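PDB 1K32: tricorn protease from Thermoplasma acidophilum, which probably cleaves peptide bonds as a serine protease, acting on peptides that the proteasome releases in the course of protein degradation. Local coordinates for residues A300-P305 / Y340-G345; K348-H353 / F382-D387; G851-I856 / A1028-L1033; K928-T933 / K955-R960. One frame throughout, in Å; residues are numbered along the deposited sequence.

Interaction 1 of 4, residues A300-P305 / Y340-G345; sequences AEDFSP and YVRRGG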
# COMPACT_ATOMS: atom_id res chain seq x y z
N ALA A 300 -20.04 25.05 -25.91
CA ALA A 300 -18.77 25.44 -25.32
C ALA A 300 -17.63 25.51 -26.33
O ALA A 300 -17.62 24.79 -27.33
CB ALA A 300 -18.41 24.48 -24.21
N GLU A 301 -16.69 26.39 -26.03
CA GLU A 301 -15.50 26.62 -26.83
C GLU A 301 -14.48 27.18 -25.83
O GLU A 301 -14.78 27.39 -24.65
CB GLU A 301 -15.76 27.70 -27.90
CG GLU A 301 -16.99 27.48 -28.76
CD GLU A 301 -17.34 28.67 -29.65
OE1 GLU A 301 -17.83 29.70 -29.12
OE2 GLU A 301 -17.13 28.58 -30.88
N ASP A 302 -13.26 27.37 -26.29
CA ASP A 302 -12.21 27.98 -25.50
C ASP A 302 -12.42 27.97 -23.97
O ASP A 302 -13.15 28.80 -23.44
CB ASP A 302 -12.09 29.43 -25.98
CG ASP A 302 -10.80 30.09 -25.55
OD1 ASP A 302 -10.70 31.33 -25.68
OD2 ASP A 302 -9.89 29.37 -25.11
N PHE A 303 -11.80 27.02 -23.26
CA PHE A 303 -11.88 26.98 -21.80
C PHE A 303 -10.47 27.33 -21.32
O PHE A 303 -9.50 26.84 -21.88
CB PHE A 303 -12.32 25.60 -21.31
CG PHE A 303 -11.37 24.49 -21.65
CD1 PHE A 303 -10.31 24.18 -20.80
CD2 PHE A 303 -11.53 23.76 -22.82
CE1 PHE A 303 -9.43 23.15 -21.12
CE2 PHE A 303 -10.66 22.73 -23.15
CZ PHE A 303 -9.61 22.42 -22.30
N SER A 304 -10.35 28.17 -20.31
CA SER A 304 -9.02 28.58 -19.86
C SER A 304 -8.90 28.85 -18.35
O SER A 304 -9.85 29.31 -17.72
CB SER A 304 -8.61 29.83 -20.65
OG SER A 304 -7.21 29.99 -20.71
N PRO A 305 -7.73 28.58 -17.76
CA PRO A 305 -7.55 28.82 -16.32
C PRO A 305 -7.21 30.27 -16.00
O PRO A 305 -6.48 30.92 -16.74
CB PRO A 305 -6.42 27.88 -15.96
CG PRO A 305 -5.57 27.92 -17.19
CD PRO A 305 -6.60 27.81 -18.30
N TYR A 340 -12.48 34.76 -28.15
CA TYR A 340 -11.47 34.19 -27.25
C TYR A 340 -11.39 35.01 -25.97
O TYR A 340 -11.76 36.19 -25.94
CB TYR A 340 -10.08 34.16 -27.92
CG TYR A 340 -10.05 33.53 -29.29
CD1 TYR A 340 -10.18 34.32 -30.43
CD2 TYR A 340 -9.92 32.15 -29.45
CE1 TYR A 340 -10.20 33.75 -31.70
CE2 TYR A 340 -9.94 31.57 -30.71
CZ TYR A 340 -10.08 32.38 -31.83
OH TYR A 340 -10.10 31.83 -33.08
N VAL A 341 -10.90 34.36 -24.92
CA VAL A 341 -10.74 34.97 -23.61
C VAL A 341 -9.46 34.38 -22.99
O VAL A 341 -9.25 33.17 -23.00
CB VAL A 341 -11.96 34.68 -22.70
CG1 VAL A 341 -11.77 35.32 -21.34
CG2 VAL A 341 -13.23 35.21 -23.34
N ARG A 342 -8.62 35.26 -22.46
CA ARG A 342 -7.36 34.84 -21.87
C ARG A 342 -7.04 35.64 -20.61
O ARG A 342 -7.41 36.81 -20.50
CB ARG A 342 -6.25 35.05 -22.90
CG ARG A 342 -5.24 33.92 -23.00
CD ARG A 342 -5.88 32.63 -23.49
NE ARG A 342 -6.12 32.59 -24.93
CZ ARG A 342 -6.94 31.72 -25.52
NH1 ARG A 342 -7.11 31.73 -26.83
NH2 ARG A 342 -7.61 30.85 -24.77
N ARG A 343 -6.35 35.00 -19.67
CA ARG A 343 -5.95 35.65 -18.43
C ARG A 343 -5.13 36.90 -18.78
O ARG A 343 -4.21 36.84 -19.59
CB ARG A 343 -5.11 34.66 -17.61
CG ARG A 343 -3.97 35.26 -16.79
CD ARG A 343 -4.47 36.04 -15.60
NE ARG A 343 -3.47 36.14 -14.53
CZ ARG A 343 -2.31 36.79 -14.63
NH1 ARG A 343 -1.48 36.82 -13.60
NH2 ARG A 343 -1.98 37.42 -15.75
N GLY A 344 -5.50 38.03 -18.19
CA GLY A 344 -4.80 39.28 -18.46
C GLY A 344 -4.19 39.92 -17.23
O GLY A 344 -3.43 40.88 -17.33
N GLY A 345 -4.53 39.39 -16.06
CA GLY A 345 -4.02 39.93 -14.81
C GLY A 345 -4.66 39.24 -13.62
O GLY A 345 -5.34 38.24 -13.77

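Interaction 2 of 4, residues K348-H353 / F382-D387; sequences KVAFIH and FAMGVD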
# COMPACT_ATOMS: atom_id res chain seq x y z
N LYS A 348 -8.20 40.21 -14.14
CA LYS A 348 -8.45 40.72 -15.48
C LYS A 348 -8.33 39.67 -16.56
O LYS A 348 -7.55 38.73 -16.46
CB LYS A 348 -7.48 41.86 -15.81
CG LYS A 348 -7.70 43.11 -14.99
CD LYS A 348 -6.74 44.22 -15.38
CE LYS A 348 -6.98 45.46 -14.51
NZ LYS A 348 -6.05 46.57 -14.81
N VAL A 349 -9.10 39.87 -17.62
CA VAL A 349 -9.08 38.95 -18.73
C VAL A 349 -9.15 39.75 -20.03
O VAL A 349 -9.84 40.75 -20.11
CB VAL A 349 -10.28 37.99 -18.63
CG1 VAL A 349 -11.51 38.59 -19.29
CG2 VAL A 349 -9.92 36.67 -19.22
N ALA A 350 -8.40 39.30 -21.03
CA ALA A 350 -8.42 39.94 -22.34
C ALA A 350 -9.32 39.07 -23.22
O ALA A 350 -9.43 37.86 -23.00
CB ALA A 350 -7.01 40.01 -22.92
N PHE A 351 -9.96 39.67 -24.21
CA PHE A 351 -10.84 38.91 -25.09
C PHE A 351 -10.91 39.50 -26.48
O PHE A 351 -10.59 40.66 -26.71
CB PHE A 351 -12.25 38.85 -24.49
CG PHE A 351 -12.91 40.19 -24.30
CD1 PHE A 351 -13.47 40.87 -25.38
CD2 PHE A 351 -12.96 40.79 -23.03
CE1 PHE A 351 -14.08 42.13 -25.21
CE2 PHE A 351 -13.56 42.04 -22.85
CZ PHE A 351 -14.12 42.71 -23.94
N ILE A 352 -11.32 38.66 -27.43
CA ILE A 352 -11.49 39.10 -28.80
C ILE A 352 -13.00 39.17 -29.00
O ILE A 352 -13.74 38.22 -28.69
CB ILE A 352 -10.88 38.11 -29.80
CG1 ILE A 352 -9.37 38.00 -29.57
CG2 ILE A 352 -11.17 38.57 -31.23
CD1 ILE A 352 -8.63 39.32 -29.69
N HIS A 353 -13.45 40.33 -29.47
CA HIS A 353 -14.86 40.58 -29.74
C HIS A 353 -15.00 40.75 -31.25
O HIS A 353 -14.31 41.58 -31.86
CB HIS A 353 -15.31 41.86 -29.01
CG HIS A 353 -16.76 42.17 -29.19
ND1 HIS A 353 -17.21 43.13 -30.07
CD2 HIS A 353 -17.86 41.61 -28.65
CE1 HIS A 353 -18.53 43.14 -30.08
NE2 HIS A 353 -18.95 42.22 -29.22
N PHE A 382 -7.50 34.39 -35.19
CA PHE A 382 -7.65 32.96 -34.93
C PHE A 382 -6.80 32.46 -33.77
O PHE A 382 -6.82 31.27 -33.45
CB PHE A 382 -7.34 32.15 -36.19
CG PHE A 382 -8.44 32.21 -37.20
CD1 PHE A 382 -8.52 33.27 -38.10
CD2 PHE A 382 -9.45 31.25 -37.21
CE1 PHE A 382 -9.58 33.39 -38.98
CE2 PHE A 382 -10.51 31.35 -38.09
CZ PHE A 382 -10.58 32.43 -38.98
N ALA A 383 -6.08 33.37 -33.12
CA ALA A 383 -5.24 33.04 -31.98
C ALA A 383 -4.92 34.29 -31.18
O ALA A 383 -4.68 35.36 -31.75
CB ALA A 383 -3.94 32.36 -32.44
N MET A 384 -4.91 34.16 -29.86
CA MET A 384 -4.59 35.29 -29.00
C MET A 384 -3.97 34.84 -27.68
O MET A 384 -4.40 33.85 -27.09
CB MET A 384 -5.84 36.12 -28.74
CG MET A 384 -5.59 37.43 -28.01
SD MET A 384 -5.72 37.24 -26.24
CE MET A 384 -7.45 37.62 -25.99
N GLY A 385 -2.95 35.56 -27.25
CA GLY A 385 -2.27 35.25 -26.01
C GLY A 385 -1.88 36.54 -25.33
O GLY A 385 -1.79 37.58 -25.99
N VAL A 386 -1.63 36.48 -24.02
CA VAL A 386 -1.24 37.67 -23.28
C VAL A 386 0.04 37.40 -22.53
O VAL A 386 0.23 36.31 -21.99
CB VAL A 386 -2.34 38.08 -22.26
CG1 VAL A 386 -1.93 39.35 -21.53
CG2 VAL A 386 -3.68 38.27 -22.99
N ASP A 387 0.93 38.39 -22.47
CA ASP A 387 2.18 38.18 -21.75
C ASP A 387 1.83 38.05 -20.27
O ASP A 387 0.78 38.51 -19.82
CB ASP A 387 3.16 39.34 -21.98
CG ASP A 387 2.85 40.54 -21.12
OD1 ASP A 387 3.54 40.74 -20.10
OD2 ASP A 387 1.92 41.29 -21.47

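Interaction 3 of 4, residues G851-I856 / A1028-L1033; sequences GTIGYI and ALIEEL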
# COMPACT_ATOMS: atom_id res chain seq x y z
N GLY A 851 -12.38 -15.13 -65.52
CA GLY A 851 -11.15 -14.99 -64.76
C GLY A 851 -10.01 -14.17 -65.34
O GLY A 851 -8.88 -14.28 -64.88
N THR A 852 -10.30 -13.33 -66.34
CA THR A 852 -9.28 -12.50 -66.96
C THR A 852 -9.30 -11.04 -66.49
O THR A 852 -8.35 -10.30 -66.72
CB THR A 852 -9.41 -12.50 -68.52
OG1 THR A 852 -10.69 -11.98 -68.89
CG2 THR A 852 -9.25 -13.92 -69.09
N ILE A 853 -10.38 -10.63 -65.83
CA ILE A 853 -10.49 -9.23 -65.40
C ILE A 853 -10.79 -9.06 -63.91
O ILE A 853 -11.63 -9.76 -63.36
CB ILE A 853 -11.56 -8.49 -66.23
CG1 ILE A 853 -11.22 -8.59 -67.73
CG2 ILE A 853 -11.63 -7.02 -65.79
CD1 ILE A 853 -12.35 -8.10 -68.65
N GLY A 854 -10.09 -8.12 -63.28
CA GLY A 854 -10.29 -7.83 -61.87
C GLY A 854 -11.18 -6.61 -61.67
O GLY A 854 -11.47 -5.89 -62.62
N TYR A 855 -11.58 -6.36 -60.42
CA TYR A 855 -12.47 -5.25 -60.13
C TYR A 855 -12.17 -4.57 -58.80
O TYR A 855 -11.85 -5.21 -57.80
CB TYR A 855 -13.92 -5.77 -60.11
CG TYR A 855 -14.96 -4.75 -59.71
CD1 TYR A 855 -15.50 -3.85 -60.63
CD2 TYR A 855 -15.42 -4.68 -58.39
CE1 TYR A 855 -16.46 -2.92 -60.25
CE2 TYR A 855 -16.37 -3.75 -58.00
CZ TYR A 855 -16.90 -2.88 -58.93
OH TYR A 855 -17.88 -2.00 -58.55
N ILE A 856 -12.29 -3.25 -58.80
CA ILE A 856 -12.05 -2.44 -57.61
C ILE A 856 -13.07 -1.31 -57.56
O ILE A 856 -13.38 -0.69 -58.58
CB ILE A 856 -10.63 -1.81 -57.62
CG1 ILE A 856 -9.56 -2.89 -57.49
CG2 ILE A 856 -10.47 -0.82 -56.45
CD1 ILE A 856 -8.14 -2.32 -57.52
N ALA A 1028 -15.47 -4.15 -73.15
CA ALA A 1028 -14.45 -3.31 -73.74
C ALA A 1028 -13.06 -3.86 -73.44
O ALA A 1028 -12.19 -3.90 -74.31
CB ALA A 1028 -14.57 -1.87 -73.22
N LEU A 1029 -12.85 -4.28 -72.20
CA LEU A 1029 -11.56 -4.84 -71.82
C LEU A 1029 -11.32 -6.19 -72.48
O LEU A 1029 -10.20 -6.47 -72.91
CB LEU A 1029 -11.45 -4.98 -70.29
CG LEU A 1029 -10.95 -3.74 -69.55
CD1 LEU A 1029 -10.85 -4.05 -68.07
CD2 LEU A 1029 -9.59 -3.31 -70.09
N ILE A 1030 -12.35 -7.02 -72.56
CA ILE A 1030 -12.21 -8.32 -73.20
C ILE A 1030 -11.72 -8.11 -74.63
O ILE A 1030 -10.86 -8.85 -75.13
CB ILE A 1030 -13.56 -9.09 -73.23
CG1 ILE A 1030 -13.95 -9.47 -71.80
CG2 ILE A 1030 -13.44 -10.34 -74.08
CD1 ILE A 1030 -15.29 -10.19 -71.71
N GLU A 1031 -12.25 -7.08 -75.29
CA GLU A 1031 -11.86 -6.75 -76.66
C GLU A 1031 -10.40 -6.30 -76.70
O GLU A 1031 -9.59 -6.84 -77.44
CB GLU A 1031 -12.76 -5.65 -77.23
N GLU A 1032 -10.07 -5.30 -75.89
CA GLU A 1032 -8.71 -4.78 -75.83
C GLU A 1032 -7.72 -5.90 -75.51
O GLU A 1032 -6.60 -5.91 -76.01
CB GLU A 1032 -8.59 -3.68 -74.78
CG GLU A 1032 -9.35 -2.42 -75.13
CD GLU A 1032 -9.13 -1.32 -74.11
OE1 GLU A 1032 -7.95 -1.03 -73.81
OE2 GLU A 1032 -10.13 -0.74 -73.62
N LEU A 1033 -8.15 -6.83 -74.66
CA LEU A 1033 -7.32 -7.96 -74.26
C LEU A 1033 -7.17 -9.04 -75.32
O LEU A 1033 -6.51 -10.05 -75.08
CB LEU A 1033 -7.88 -8.57 -72.97
CG LEU A 1033 -7.39 -7.98 -71.65
CD1 LEU A 1033 -7.43 -6.46 -71.70
CD2 LEU A 1033 -8.25 -8.50 -70.51

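Interaction 4 of 4, residues K928-T933 / K955-R960; sequences KIIAIT and KLIGTR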
# COMPACT_ATOMS: atom_id res chain seq x y z
N LYS A 928 -4.25 -4.02 -68.81
CA LYS A 928 -5.11 -2.92 -69.23
C LYS A 928 -6.10 -2.48 -68.16
O LYS A 928 -6.67 -3.30 -67.45
CB LYS A 928 -5.88 -3.32 -70.49
CG LYS A 928 -4.99 -3.63 -71.69
CD LYS A 928 -4.20 -2.41 -72.10
CE LYS A 928 -3.22 -2.71 -73.23
NZ LYS A 928 -2.47 -1.48 -73.61
N ILE A 929 -6.32 -1.18 -68.07
CA ILE A 929 -7.23 -0.65 -67.09
C ILE A 929 -8.37 0.09 -67.76
O ILE A 929 -8.21 0.64 -68.85
CB ILE A 929 -6.51 0.33 -66.15
CG1 ILE A 929 -5.23 -0.31 -65.61
CG2 ILE A 929 -7.44 0.71 -65.00
CD1 ILE A 929 -4.38 0.63 -64.79
N ILE A 930 -9.52 0.10 -67.11
CA ILE A 930 -10.69 0.80 -67.60
C ILE A 930 -11.41 1.36 -66.38
O ILE A 930 -11.50 0.70 -65.35
CB ILE A 930 -11.64 -0.14 -68.40
CG1 ILE A 930 -12.63 0.69 -69.21
CG2 ILE A 930 -12.36 -1.11 -67.47
CD1 ILE A 930 -13.04 0.04 -70.52
N ALA A 931 -11.89 2.60 -66.49
CA ALA A 931 -12.57 3.22 -65.38
C ALA A 931 -14.04 3.47 -65.63
O ALA A 931 -14.46 3.72 -66.76
CB ALA A 931 -11.88 4.55 -65.02
N ILE A 932 -14.83 3.35 -64.57
CA ILE A 932 -16.26 3.59 -64.65
C ILE A 932 -16.61 4.72 -63.69
O ILE A 932 -16.30 4.65 -62.49
CB ILE A 932 -17.10 2.36 -64.25
CG1 ILE A 932 -16.66 1.12 -65.02
CG2 ILE A 932 -18.56 2.63 -64.61
CD1 ILE A 932 -17.45 -0.13 -64.67
N THR A 933 -17.28 5.74 -64.22
CA THR A 933 -17.70 6.89 -63.42
C THR A 933 -19.15 7.27 -63.76
O THR A 933 -19.65 6.90 -64.82
CB THR A 933 -16.78 8.12 -63.67
OG1 THR A 933 -16.97 9.07 -62.64
CG2 THR A 933 -17.11 8.78 -65.03
N LYS A 955 -9.57 3.92 -70.77
CA LYS A 955 -10.81 4.60 -71.15
C LYS A 955 -11.70 4.85 -69.94
O LYS A 955 -11.70 4.06 -68.98
CB LYS A 955 -11.61 3.78 -72.16
CG LYS A 955 -10.94 3.52 -73.49
CD LYS A 955 -10.75 4.79 -74.28
CE LYS A 955 -10.19 4.49 -75.67
NZ LYS A 955 -10.07 5.72 -76.50
N LEU A 956 -12.45 5.95 -70.00
CA LEU A 956 -13.40 6.31 -68.96
C LEU A 956 -14.78 6.04 -69.53
O LEU A 956 -15.12 6.50 -70.62
CB LEU A 956 -13.27 7.79 -68.58
CG LEU A 956 -14.18 8.27 -67.44
CD1 LEU A 956 -13.92 7.45 -66.16
CD2 LEU A 956 -13.90 9.74 -67.18
N ILE A 957 -15.57 5.26 -68.80
CA ILE A 957 -16.91 4.88 -69.24
C ILE A 957 -17.96 5.29 -68.22
O ILE A 957 -17.69 5.27 -67.02
CB ILE A 957 -16.99 3.35 -69.47
CG1 ILE A 957 -16.40 3.01 -70.84
CG2 ILE A 957 -18.43 2.84 -69.33
CD1 ILE A 957 -14.91 3.16 -70.92
N GLY A 958 -19.15 5.64 -68.70
CA GLY A 958 -20.23 6.03 -67.81
C GLY A 958 -20.93 7.31 -68.21
O GLY A 958 -21.18 7.55 -69.39
N THR A 959 -21.24 8.15 -67.22
CA THR A 959 -21.92 9.41 -67.50
C THR A 959 -21.17 10.57 -66.84
O THR A 959 -20.47 10.38 -65.84
CB THR A 959 -23.36 9.39 -66.97
OG1 THR A 959 -23.34 9.12 -65.56
CG2 THR A 959 -24.18 8.30 -67.67
N ARG A 960 -21.33 11.76 -67.42
CA ARG A 960 -20.68 12.97 -66.92
C ARG A 960 -20.82 13.15 -65.41
O ARG A 960 -21.92 13.14 -64.87
CB ARG A 960 -21.22 14.21 -67.67
CG ARG A 960 -20.67 15.54 -67.14
CD ARG A 960 -20.36 16.54 -68.26
NE ARG A 960 -21.54 16.97 -69.01
CZ ARG A 960 -22.41 17.89 -68.61
NH1 ARG A 960 -23.44 18.19 -69.38
NH2 ARG A 960 -22.26 18.52 -67.44
O HOH W 1 -9.15 1.15 -71.07

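Interaction 1 of 4, residues A300-P305 / Y340-G345
Asp302 reaches across to the strand of Tyr340-Arg343 and grips it with both carboxylate oxygens. OD1 accepts from the backbone, with Val341 N 3.1 Å from Asp302 OD1, meeting the oxygen almost head-on in a fairly straight bond (159° at the hydrogen). Asp302 OD2 turns its syn lone pair to Arg342 NH2, 2.7 Å away, in a salt bridge whose carboxylate and guanidinium planes stand 64° apart, so a single nitrogen carries the charge contact and no flat two-pronged pair forms. Arg342 starts off away from Asp302, and bends at chi2 and chi3 fold its guanidinium back. The aspartate is extended, its CG anti to the backbone N (chi1 -163°), which carries OD1 to within 3.7 Å of Tyr340 CB. Farther along, Ser304 OG lies beside Arg342 CD at 4.1 Å. In the second shell, Arg342 NE is held by Met384 O and Asp302 OD2 takes a second salt bridge from Arg614. With an alanine at Asp302, Val341 N would probably lose its acceptor and the two arginines the anion they share. The strands run nearly parallel, their axes approaching to 7.1 Å, too far for backbone pairing; each is the first strand of its own four-stranded antiparallel sheet. Asp302 thus links two adjacent blades, and innermost strands set side by side round an axis mark a beta propeller, here the seven-bladed one.

Interaction 2 of 4, residues K348-H353 / F382-D387
The methyl of Met384 lies on one face of the Ala350-Phe351 peptide group, over its O-C-N triangle: Met384 CE is 3.6 Å from both Ala350 C and Ala350 O and 3.7 Å from Phe351 N. At the edge of this contact Ala350 CB touches the same methyl, 3.9 Å from Met384 CE. The Phe351 side chain leaves its strand on the other side and packs on Val341 and Tyr364. Met384 gets there with CG anti to the backbone N (chi1 -172°) and bends at chi2 and chi3, which run CG-SD along the facing strand and turn the terminal methyl in onto the peptide. Ile352 slides past it in the opposite direction, its CD1 4.0 Å from Met384 CG. On the other flank Val386 offers one branch, CG2, which rests 3.8 Å from Ala350 CB. The strand axes approach to 8.2 Å, close to antiparallel, and belong to different sheets: 348-355 is second in one propeller blade and 381-386 first in the next. Apolar and without hydrogen bonds between the segments, this seam depends on the bent methionine lying between the strands, while the backbones of Ala350 and Ile352 pair within their own blade.

Interaction 3 of 4, residues G851-I856 / A1028-L1033
Ile853 sets CG1 opposite its own carbonyl carbon (chi1 -57°) and carries on extended through chi2 (170°), which drives CD1 into the side of the helix carrying Leu1029 and Ile1030, with Leu1033 just past its end. There CD1 sits 3.6 Å from Leu1029 CB, against the root of that side chain, and 3.8 Å from Ile1030 CG1, whose chain it meets at about a right angle. The other branch works separately: Ile853 CG2 touches Leu1029 CD1 at 3.8 Å. Leu1029 is engaged at both ends of its side chain, by two branches of one isoleucine. The strand of Ile853 is an outermost strand, within this chain, of the parallel sheet of the S41 peptidase domain, a member of the ClpP/crotonase clan, and helix 1020-1032 near the end of the chain packs across a face of that sheet. Leu1029 also rests on Ile930 and Ile883 of the inner strands, whereas Ile853 itself also packs on Val845 of helix 830-848. Cutting Ile853 back to an alanine would probably open a gap beside Leu1029 and leave Ile1030 and Leu1033 without their apolar partner on this strand. Just beyond the helix the contact thins: Leu1033 CD2 is 4.1 Å from Ile853 CG1 and 4.2 Å from Thr852 O. Thr852 turns its hydroxyl back to Ser849 O, and Ile1030 lies largely at the solvent-exposed surface.

Interaction 4 of 4, residues K928-T933 / K955-R960
Ala931, Ile957 and Thr933 form the tight part of this parallel pairing, linked by a regular ladder of backbone bonds. Ala931 N donates to Lys955 O at 2.9 Å in a nearly straight bond. Ile957 N returns one to Ala931 O at 2.8 Å. Thr933 N then closes on Ile957 O at 2.9 Å. The last rung is more bent: Thr959 N meets Thr933 O at 3.1 Å (150°), just past Gly958, where a beta carbon would collide with that same carbonyl oxygen. Side chains also touch on both faces. Leu956 CD1 fits between Ala931 CB and Thr933 CG2, 3.6 Å from the latter; with chi1 at -164° the threonine puts its methyl between backbone N and carbonyl carbon, facing the leucine, while its hydroxyl bonds to Ser945. On the reverse face Ile930 CD1 touches Ile957 CD1 at 3.7 Å. The pairing loosens toward Lys955, where Ile929 O and Lys955 N stand 4.0 Å apart, too far to bond directly. A water takes the proton of the lysine's backbone N-H and gives one of its own to the isoleucine carbonyl. Beside this wet end the lysine's aliphatic chain leads away from the partner strand into solvent. The two strands are the flanks of a beta-alpha-beta unit whose connecting helix, 940-950, covers the Ala931 and Leu956 face through Phe948 and Lys949. Helix 1020-1032 lies against the Ile930, Ile932 and Ile957 face, and strand 881-885 continues the sheet beyond 928-933.

Interactions 1 and 2 meet in one propeller blade, their centres about 8 Å apart: strands 338-343 and 348-355 are neighbours in its sheet, and each faces a different adjoining blade. The first seam is polar and partly buried, the second apolar and buried. Interactions 3 and 4 belong to the peptidase domain on the opposite side of the chain's centre, with nearest atoms at least about 34 Å from the propeller pair. They share a sheet and touch where Leu1029 and Ala1028 pack on Ile930. Interaction 4 is the sole backbone-paired contact of the set and mostly core; interaction 3, a helix packed on the sheet face at an outermost strand, runs from core to surface.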